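Local coordinates for FEZ-1 protein (PDB 5WCK) that is a monomeric subclass B3 metallo-beta-lactamase that binds zinc and probably hydrolyses the beta-lactam ring of antibiotics, at residues 99-104 and 122-127; 35-40 and 64-69; 7-12 and 223-228. The protein carries 2 engineered substitutions. One frame throughout, in Å; residues are numbered along the deposited sequence.

Overall arrangement
All three contacts reach the same mixed seven-stranded sheet of the metallo-beta-lactamase fold. Contact 2 pairs its neighbouring strands 35-39 and 64-68, and contact 1 closes the beta-alpha-beta unit that ends at edge strand 126-128. These two touch through I101 CD1 and I69 CD1, 3.8 Å apart, their centres about 15 Å apart. Contact 3 lies on the opposite side of the chain's centre from contact 1, centres about 32 Å apart, and ties the N-terminal segment to helix 221-229. Nearest the active site is contact 2: the side chain of N40 is about 4 Å from that of zinc ligand H76 and about 8 Å from a zinc ion. The side chain of I101 is about 11 Å from one.

Contact 1: residues 99-104 and 122-127; sequences SVILSG and STVDKV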
loop_
_atom_site.group_PDB
_atom_site.type_symbol
_atom_site.label_atom_id
_atom_site.label_comp_id
_atom_site.label_asym_id
_atom_site.label_seq_id
_atom_site.Cartn_x
_atom_site.Cartn_y
_atom_site.Cartn_z
ATOM N N SER A 99 -15.302 2.528 6.372
ATOM C CA SER A 99 -15.735 3.237 7.585
ATOM C C SER A 99 -14.592 4.093 8.147
ATOM O O SER A 99 -14.788 5.235 8.595
ATOM C CB SER A 99 -16.255 2.287 8.625
ATOM O OG SER A 99 -16.529 2.984 9.827
ATOM N N VAL A 100 -13.378 3.536 8.182
ATOM C CA VAL A 100 -12.256 4.294 8.722
ATOM C C VAL A 100 -11.960 5.532 7.864
ATOM O O VAL A 100 -11.679 6.605 8.400
ATOM C CB VAL A 100 -11.012 3.407 8.896
ATOM C CG1 VAL A 100 -9.791 4.217 9.213
ATOM C CG2 VAL A 100 -11.267 2.363 9.970
ATOM N N ILE A 101 -12.015 5.390 6.543
ATOM C CA ILE A 101 -11.758 6.529 5.672
ATOM C C ILE A 101 -12.833 7.617 5.880
ATOM O O ILE A 101 -12.500 8.792 6.013
ATOM C CB ILE A 101 -11.636 6.061 4.213
ATOM C CG1 ILE A 101 -10.424 5.135 4.024
ATOM C CG2 ILE A 101 -11.584 7.252 3.263
ATOM C CD1 ILE A 101 -9.118 5.718 4.492
ATOM N N LEU A 102 -14.103 7.229 5.931
ATOM C CA LEU A 102 -15.208 8.228 6.075
ATOM C C LEU A 102 -15.101 8.954 7.430
ATOM O O LEU A 102 -15.406 10.148 7.527
ATOM C CB LEU A 102 -16.566 7.528 5.965
ATOM C CG LEU A 102 -16.897 6.868 4.632
ATOM C CD1 LEU A 102 -18.307 6.303 4.655
ATOM C CD2 LEU A 102 -16.715 7.803 3.456
ATOM N N SER A 103 -14.650 8.241 8.471
ATOM C CA SER A 103 -14.599 8.768 9.833
ATOM C C SER A 103 -13.236 9.408 10.137
ATOM O O SER A 103 -12.998 9.885 11.260
ATOM C CB SER A 103 -14.935 7.696 10.837
ATOM O OG SER A 103 -13.885 6.742 10.955
ATOM N N GLY A 104 -12.289 9.382 9.187
ATOM C CA GLY A 104 -10.978 9.938 9.440
ATOM C C GLY A 104 -10.269 9.255 10.604
ATOM O O GLY A 104 -9.496 9.894 11.322
ATOM N N SER A 122 -12.957 12.036 4.154
ATOM C CA SER A 122 -13.159 12.130 2.725
ATOM C C SER A 122 -14.301 11.183 2.361
ATOM O O SER A 122 -14.737 10.374 3.187
ATOM C CB SER A 122 -11.883 11.835 1.989
ATOM O OG SER A 122 -11.522 10.508 2.254
ATOM N N THR A 123 -14.808 11.315 1.134
ATOM C CA THR A 123 -15.771 10.372 0.633
ATOM C C THR A 123 -15.065 9.413 -0.323
ATOM O O THR A 123 -14.086 9.768 -0.974
ATOM C CB THR A 123 -16.936 11.106 -0.036
ATOM O OG1 THR A 123 -16.385 11.902 -1.079
ATOM C CG2 THR A 123 -17.691 11.998 0.921
ATOM N N VAL A 124 -15.620 8.211 -0.387
ATOM C CA VAL A 124 -15.147 7.167 -1.277
ATOM C C VAL A 124 -16.061 7.144 -2.510
ATOM O O VAL A 124 -17.274 6.967 -2.411
ATOM C CB VAL A 124 -15.096 5.825 -0.527
ATOM C CG1 VAL A 124 -14.869 4.643 -1.461
ATOM C CG2 VAL A 124 -14.045 5.870 0.576
ATOM N N ASP A 125 -15.438 7.249 -3.684
ATOM C CA ASP A 125 -16.172 7.276 -4.962
ATOM C C ASP A 125 -16.558 5.870 -5.445
ATOM O O ASP A 125 -17.588 5.706 -6.112
ATOM C CB ASP A 125 -15.346 8.041 -5.986
ATOM C CG ASP A 125 -15.159 9.484 -5.571
ATOM O OD1 ASP A 125 -16.190 10.170 -5.441
ATOM O OD2 ASP A 125 -14.012 9.893 -5.322
ATOM N N LYS A 126 -15.749 4.841 -5.150
ATOM C CA LYS A 126 -16.098 3.500 -5.485
ATOM C C LYS A 126 -15.611 2.559 -4.390
ATOM O O LYS A 126 -14.439 2.528 -4.059
ATOM C CB LYS A 126 -15.523 3.038 -6.823
ATOM C CG LYS A 126 -16.092 1.717 -7.303
ATOM C CD LYS A 126 -15.659 1.291 -8.700
ATOM C CE LYS A 126 -16.308 -0.022 -9.098
ATOM N NZ LYS A 126 -15.892 -0.524 -10.429
ATOM N N VAL A 127 -16.549 1.782 -3.854
ATOM C CA VAL A 127 -16.241 0.771 -2.867
ATOM C C VAL A 127 -15.769 -0.498 -3.576
ATOM O O VAL A 127 -16.459 -1.026 -4.467
ATOM C CB VAL A 127 -17.463 0.478 -1.988
ATOM C CG1 VAL A 127 -17.177 -0.653 -1.016
ATOM C CG2 VAL A 127 -17.909 1.733 -1.267
HETATM O O HOH W 1 -10.355 10.101 4.858
HETATM O O HOH W 2 -16.617 11.394 5.166
#
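I101 and L102, late in helix 95-103, meet S122 and V124 in the segment leading into strand 126-128, within the beta-alpha-beta unit that strand 90-94 opens. No direct hydrogen bond crosses between the segments; methyl groups and two waters join them. I101 uses its beta branching in two directions. With CG1 beside the backbone N (chi1 -64°), CG2 turns to the other segment, 3.4 Å from S122 OG and 3.9 Å from V124 CG2, while CD1 points to I69, and the side chain also touches A72. The side chains of I101 and V124 cross at about a right angle and meet methyl to methyl, and V124 also packs on V93 of the sheet. L102 serves the exposed margin: its long side chain carries CD2 to within 3.3 Å of S122 O and on against the backbone of T123. The helix finishes in a Schellman motif, where G104 has a positive phi of 60°, easily adopted by a residue without CB, and its N bonds back to I101 O. Serine suits position 122 because a small hydroxyl fits beside the I101 methyl and still makes a hydrogen bond. S122 OG donates to a water at 2.9 Å, and that water donates in turn to I101 O at 2.8 Å, so the buried hydroxyl is linked to the helix end. The second water spans the backbones, donating to L102 O and to S122 O, each at 2.9 Å.

Contact 2: residues 35-40 and 64-69; sequences GNILIN and TKILLI
L38 and L67 run alongside each other in the same direction, where strands 35-39 and 64-68 pair in parallel across the beta-alpha-beta crossover through helix 47-56. The tight part is this buried centre. L38 N bonds to I66 O at 2.9 Å and L68 N to L38 O at 2.8 Å, both almost straight (172° and 171°). On the face carrying L38, its CD2 meets L67 CD1 at 4.0 Å, and T64 CG2 packs against L38 CB. On the other face CG2 of I37 reaches L68 CD1 at 3.7 Å, and I37 and I66 also pack on strand 133-136 of the other sheet. Toward 35-36 the pairing slackens into a beta bulge: N36 O takes K65 N at 2.8 Å but I66 N only weakly, at 3.5 Å. Here K65, kinked at its second torsion (-65°), rests its CG against G35 CA, 3.8 Å away, before the chain turns out to the solvent side; glycine suits the place because a CB would run into this CG. At the other end N40 N bonds to L68 O, while N40 OD1 accepts from S70 N and ND2 donates to A26 O. This is consistent with N40 helping to set the chain that leads to zinc ligands H71 and H73.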
loop_
_atom_site.group_PDB
_atom_site.type_symbol
_atom_site.label_atom_id
_atom_site.label_comp_id
_atom_site.label_asym_id
_atom_site.label_seq_id
_atom_site.Cartn_x
_atom_site.Cartn_y
_atom_site.Cartn_z
ATOM N N GLY A 35 -4.828 8.466 -18.542
ATOM C CA GLY A 35 -4.565 9.126 -17.272
ATOM C C GLY A 35 -3.845 8.191 -16.322
ATOM O O GLY A 35 -3.484 7.059 -16.689
ATOM N N ASN A 36 -3.648 8.668 -15.088
ATOM C CA ASN A 36 -2.760 7.989 -14.143
ATOM C C ASN A 36 -3.512 7.530 -12.893
ATOM O O ASN A 36 -4.520 8.134 -12.492
ATOM C CB ASN A 36 -1.613 8.919 -13.751
ATOM C CG ASN A 36 -0.890 9.464 -14.962
ATOM O OD1 ASN A 36 -0.834 8.814 -16.016
ATOM N ND2 ASN A 36 -0.361 10.668 -14.820
ATOM N N ILE A 37 -2.984 6.469 -12.263
ATOM C CA ILE A 37 -3.468 5.960 -10.989
ATOM C C ILE A 37 -2.375 6.227 -9.949
ATOM O O ILE A 37 -1.201 5.952 -10.223
ATOM C CB ILE A 37 -3.746 4.451 -11.033
ATOM C CG1 ILE A 37 -4.727 4.091 -12.158
ATOM C CG2 ILE A 37 -4.205 3.933 -9.676
ATOM C CD1 ILE A 37 -4.890 2.610 -12.382
ATOM N N LEU A 38 -2.766 6.802 -8.817
ATOM C CA LEU A 38 -1.874 7.039 -7.688
ATOM C C LEU A 38 -2.265 6.113 -6.535
ATOM O O LEU A 38 -3.459 6.015 -6.188
ATOM C CB LEU A 38 -1.970 8.508 -7.260
ATOM C CG LEU A 38 -1.144 8.888 -6.039
ATOM C CD1 LEU A 38 0.345 8.738 -6.284
ATOM C CD2 LEU A 38 -1.442 10.310 -5.584
ATOM N N ILE A 39 -1.263 5.437 -5.950
ATOM C CA ILE A 39 -1.479 4.551 -4.768
ATOM C C ILE A 39 -0.703 5.149 -3.581
ATOM O O ILE A 39 0.483 5.310 -3.726
ATOM C CB ILE A 39 -1.026 3.100 -5.048
ATOM C CG1 ILE A 39 -1.539 2.578 -6.393
ATOM C CG2 ILE A 39 -1.482 2.203 -3.912
ATOM C CD1 ILE A 39 -1.338 1.086 -6.600
ATOM N N ASN A 40 -1.444 5.470 -2.514
ATOM C CA ASN A 40 -0.986 6.017 -1.207
ATOM C C ASN A 40 -0.810 7.543 -1.256
ATOM O O ASN A 40 0.039 7.989 -1.946
ATOM C CB ASN A 40 0.168 5.241 -0.566
ATOM C CG ASN A 40 -0.200 3.801 -0.287
ATOM O OD1 ASN A 40 -1.264 3.520 0.199
ATOM N ND2 ASN A 40 0.708 2.887 -0.571
ATOM N N THR A 64 -4.074 12.781 -12.640
ATOM C CA THR A 64 -4.381 11.724 -11.664
ATOM C C THR A 64 -5.893 11.468 -11.677
ATOM O O THR A 64 -6.687 12.309 -11.195
ATOM C CB THR A 64 -3.945 12.112 -10.248
ATOM O OG1 THR A 64 -2.583 12.531 -10.253
ATOM C CG2 THR A 64 -4.102 10.987 -9.250
ATOM N N LYS A 65 -6.296 10.323 -12.239
ATOM C CA LYS A 65 -7.704 9.981 -12.416
ATOM C C LYS A 65 -8.268 9.152 -11.252
ATOM O O LYS A 65 -9.495 9.191 -10.996
ATOM C CB LYS A 65 -7.904 9.154 -13.685
ATOM C CG LYS A 65 -7.489 9.844 -14.973
ATOM C CD LYS A 65 -8.319 11.060 -15.294
ATOM C CE LYS A 65 -7.965 11.653 -16.642
ATOM N NZ LYS A 65 -8.715 12.905 -16.890
ATOM N N ILE A 66 -7.411 8.352 -10.606
ATOM C CA ILE A 66 -7.828 7.350 -9.612
ATOM C C ILE A 66 -6.819 7.398 -8.471
ATOM O O ILE A 66 -5.609 7.437 -8.727
ATOM C CB ILE A 66 -7.905 5.922 -10.207
ATOM C CG1 ILE A 66 -8.929 5.834 -11.349
ATOM C CG2 ILE A 66 -8.234 4.918 -9.124
ATOM C CD1 ILE A 66 -8.977 4.476 -12.035
ATOM N N LEU A 67 -7.342 7.401 -7.239
ATOM C CA LEU A 67 -6.553 7.323 -6.015
ATOM C C LEU A 67 -6.925 6.043 -5.273
ATOM O O LEU A 67 -8.118 5.782 -5.023
ATOM C CB LEU A 67 -6.857 8.541 -5.133
ATOM C CG LEU A 67 -6.155 8.567 -3.770
ATOM C CD1 LEU A 67 -4.636 8.574 -3.879
ATOM C CD2 LEU A 67 -6.620 9.763 -2.962
ATOM N N LEU A 68 -5.901 5.224 -4.980
ATOM C CA LEU A 68 -6.006 3.984 -4.203
ATOM C C LEU A 68 -5.082 4.094 -2.996
ATOM O O LEU A 68 -4.196 4.954 -2.973
ATOM C CB LEU A 68 -5.576 2.785 -5.056
ATOM C CG LEU A 68 -6.187 2.677 -6.440
ATOM C CD1 LEU A 68 -5.545 1.537 -7.210
ATOM C CD2 LEU A 68 -7.697 2.515 -6.358
ATOM N N ILE A 69 -5.308 3.207 -2.026
ATOM C CA ILE A 69 -4.478 3.086 -0.857
ATOM C C ILE A 69 -4.171 1.615 -0.575
ATOM O O ILE A 69 -4.935 0.697 -0.932
ATOM C CB ILE A 69 -5.111 3.760 0.368
ATOM C CG1 ILE A 69 -6.490 3.189 0.700
ATOM C CG2 ILE A 69 -5.124 5.270 0.184
ATOM C CD1 ILE A 69 -7.100 3.698 1.998
#

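Contact 3: residues 7-12 and 223-228; sequences PFPPFR and NKYVLL
F11 and Y225 hold their CA atoms 8.7 Å apart, the nearest such pair where extended segment 7-12 passes helix 221-229, so large side chains must span the gap. They do so as an aromatic cluster of F8, F11 and Y225, which joins the N-terminal segment and edge strand 11-14 to the helix. Y225 is central: with CG opposite the backbone N (chi1 180°), its ring extends out from the helix to meet F8 over one face, with F11 CB at its edge. F8 makes a T-shaped contact, its edge turned to the face of Y225 with centroids 5.1 Å apart and planes at 72°, and its CZ lies 3.7 Å from Y225 CB. F11 sits obliquely to the tyrosine; Y225 CD1 lies over one face of the F11 ring, 3.5 Å from its CD1. F11 CD2 also meets L228 CD2 at 3.6 Å, one helical turn on from Y225. F11 also meets the rings of Y19 and F236, which suits a buried phenyl. P9, rigid and apolar, sets its CG 3.4 Å from Y225 OH. Tyrosine suits this partly exposed place because its hydroxyl has a polar partner: a water near the ring plane lies 2.8 Å from Y225 OH and donates to P10 O.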
loop_
_atom_site.group_PDB
_atom_site.type_symbol
_atom_site.label_atom_id
_atom_site.label_comp_id
_atom_site.label_asym_id
_atom_site.label_seq_id
_atom_site.Cartn_x
_atom_site.Cartn_y
_atom_site.Cartn_z
ATOM N N PRO A 7 12.397 13.198 1.310
ATOM C CA PRO A 7 12.164 13.000 -0.111
ATOM C C PRO A 7 13.028 11.867 -0.680
ATOM O O PRO A 7 14.112 11.523 -0.159
ATOM C CB PRO A 7 12.502 14.340 -0.779
ATOM C CG PRO A 7 13.197 15.163 0.278
ATOM C CD PRO A 7 12.849 14.572 1.622
ATOM N N PHE A 8 12.515 11.273 -1.754
ATOM C CA PHE A 8 13.201 10.205 -2.427
ATOM C C PHE A 8 13.089 10.463 -3.917
ATOM O O PHE A 8 12.052 10.918 -4.375
ATOM C CB PHE A 8 12.604 8.834 -2.077
ATOM C CG PHE A 8 13.507 7.675 -2.396
ATOM C CD1 PHE A 8 14.463 7.245 -1.483
ATOM C CD2 PHE A 8 13.490 7.063 -3.637
ATOM C CE1 PHE A 8 15.331 6.215 -1.791
ATOM C CE2 PHE A 8 14.375 6.049 -3.951
ATOM C CZ PHE A 8 15.277 5.599 -3.017
ATOM N N PRO A 9 14.136 10.220 -4.719
ATOM C CA PRO A 9 14.041 10.482 -6.157
ATOM C C PRO A 9 13.039 9.554 -6.814
ATOM O O PRO A 9 13.091 8.339 -6.601
ATOM C CB PRO A 9 15.442 10.183 -6.709
ATOM C CG PRO A 9 16.135 9.398 -5.629
ATOM C CD PRO A 9 15.468 9.748 -4.323
ATOM N N PRO A 10 12.099 10.077 -7.631
ATOM C CA PRO A 10 11.137 9.211 -8.308
ATOM C C PRO A 10 11.820 8.450 -9.449
ATOM O O PRO A 10 12.838 8.916 -10.002
ATOM C CB PRO A 10 10.080 10.206 -8.797
ATOM C CG PRO A 10 10.875 11.481 -9.068
ATOM C CD PRO A 10 11.913 11.501 -7.962
ATOM N N PHE A 11 11.275 7.289 -9.827
ATOM C CA PHE A 11 11.891 6.464 -10.841
ATOM C C PHE A 11 10.868 5.473 -11.392
ATOM O O PHE A 11 9.840 5.241 -10.755
ATOM C CB PHE A 11 13.133 5.730 -10.314
ATOM C CG PHE A 11 12.862 4.754 -9.201
ATOM C CD1 PHE A 11 12.780 5.199 -7.892
ATOM C CD2 PHE A 11 12.678 3.408 -9.472
ATOM C CE1 PHE A 11 12.526 4.297 -6.873
ATOM C CE2 PHE A 11 12.415 2.513 -8.455
ATOM C CZ PHE A 11 12.334 2.966 -7.165
ATOM N N ARG A 12 11.164 4.939 -12.570
ATOM C CA ARG A 12 10.389 3.862 -13.150
ATOM C C ARG A 12 10.819 2.525 -12.539
ATOM O O ARG A 12 11.990 2.141 -12.603
ATOM C CB ARG A 12 10.538 3.856 -14.673
ATOM C CG ARG A 12 9.540 2.969 -15.389
ATOM C CD ARG A 12 9.442 3.303 -16.867
ATOM N NE ARG A 12 10.644 2.841 -17.526
ATOM C CZ ARG A 12 10.840 1.593 -17.923
ATOM N NH1 ARG A 12 9.868 0.705 -17.795
ATOM N NH2 ARG A 12 11.999 1.230 -18.454
ATOM N N ASN A 223 18.552 0.122 -1.091
ATOM C CA ASN A 223 19.645 -0.658 -1.683
ATOM C C ASN A 223 19.301 -1.036 -3.127
ATOM O O ASN A 223 20.164 -1.035 -3.980
ATOM C CB ASN A 223 20.028 -1.872 -0.839
ATOM C CG ASN A 223 20.653 -1.464 0.480
ATOM O OD1 ASN A 223 21.671 -0.756 0.514
ATOM N ND2 ASN A 223 20.051 -1.878 1.588
ATOM N N LYS A 224 18.030 -1.339 -3.406
ATOM C CA LYS A 224 17.646 -1.693 -4.756
ATOM C C LYS A 224 17.757 -0.479 -5.690
ATOM O O LYS A 224 18.128 -0.626 -6.826
ATOM C CB LYS A 224 16.244 -2.287 -4.764
ATOM C CG LYS A 224 16.209 -3.713 -4.228
ATOM C CD LYS A 224 14.813 -4.269 -4.114
ATOM C CE LYS A 224 14.798 -5.691 -3.593
ATOM N NZ LYS A 224 13.434 -6.136 -3.233
ATOM N N TYR A 225 17.366 0.708 -5.219
ATOM C CA TYR A 225 17.477 1.936 -6.016
ATOM C C TYR A 225 18.947 2.192 -6.366
ATOM O O TYR A 225 19.238 2.547 -7.488
ATOM C CB TYR A 225 16.899 3.160 -5.309
ATOM C CG TYR A 225 17.018 4.425 -6.118
ATOM C CD1 TYR A 225 16.181 4.669 -7.186
ATOM C CD2 TYR A 225 18.031 5.340 -5.863
ATOM C CE1 TYR A 225 16.298 5.818 -7.959
ATOM C CE2 TYR A 225 18.148 6.495 -6.611
ATOM C CZ TYR A 225 17.290 6.735 -7.664
ATOM O OH TYR A 225 17.427 7.883 -8.401
ATOM N N VAL A 226 19.848 1.999 -5.397
ATOM C CA VAL A 226 21.272 2.115 -5.667
ATOM C C VAL A 226 21.676 1.154 -6.789
ATOM O O VAL A 226 22.408 1.556 -7.699
ATOM C CB VAL A 226 22.106 1.906 -4.399
ATOM C CG1 VAL A 226 23.590 1.766 -4.727
ATOM C CG2 VAL A 226 21.886 3.040 -3.417
ATOM N N LEU A 227 21.214 -0.109 -6.753
ATOM C CA LEU A 227 21.536 -1.068 -7.824
ATOM C C LEU A 227 20.968 -0.578 -9.164
ATOM O O LEU A 227 21.582 -0.767 -10.205
ATOM C CB LEU A 227 20.988 -2.453 -7.472
ATOM C CG LEU A 227 21.664 -3.151 -6.295
ATOM C CD1 LEU A 227 20.970 -4.464 -5.994
ATOM C CD2 LEU A 227 23.138 -3.403 -6.544
ATOM N N LEU A 228 19.752 -0.027 -9.146
ATOM C CA LEU A 228 19.133 0.447 -10.372
ATOM C C LEU A 228 19.940 1.607 -10.967
ATOM O O LEU A 228 20.154 1.632 -12.199
ATOM C CB LEU A 228 17.711 0.898 -10.068
ATOM C CG LEU A 228 16.950 1.411 -11.287
ATOM C CD1 LEU A 228 16.693 0.281 -12.273
ATOM C CD2 LEU A 228 15.668 2.071 -10.842
HETATM O O HOH W 3 15.601 8.524 -10.371
#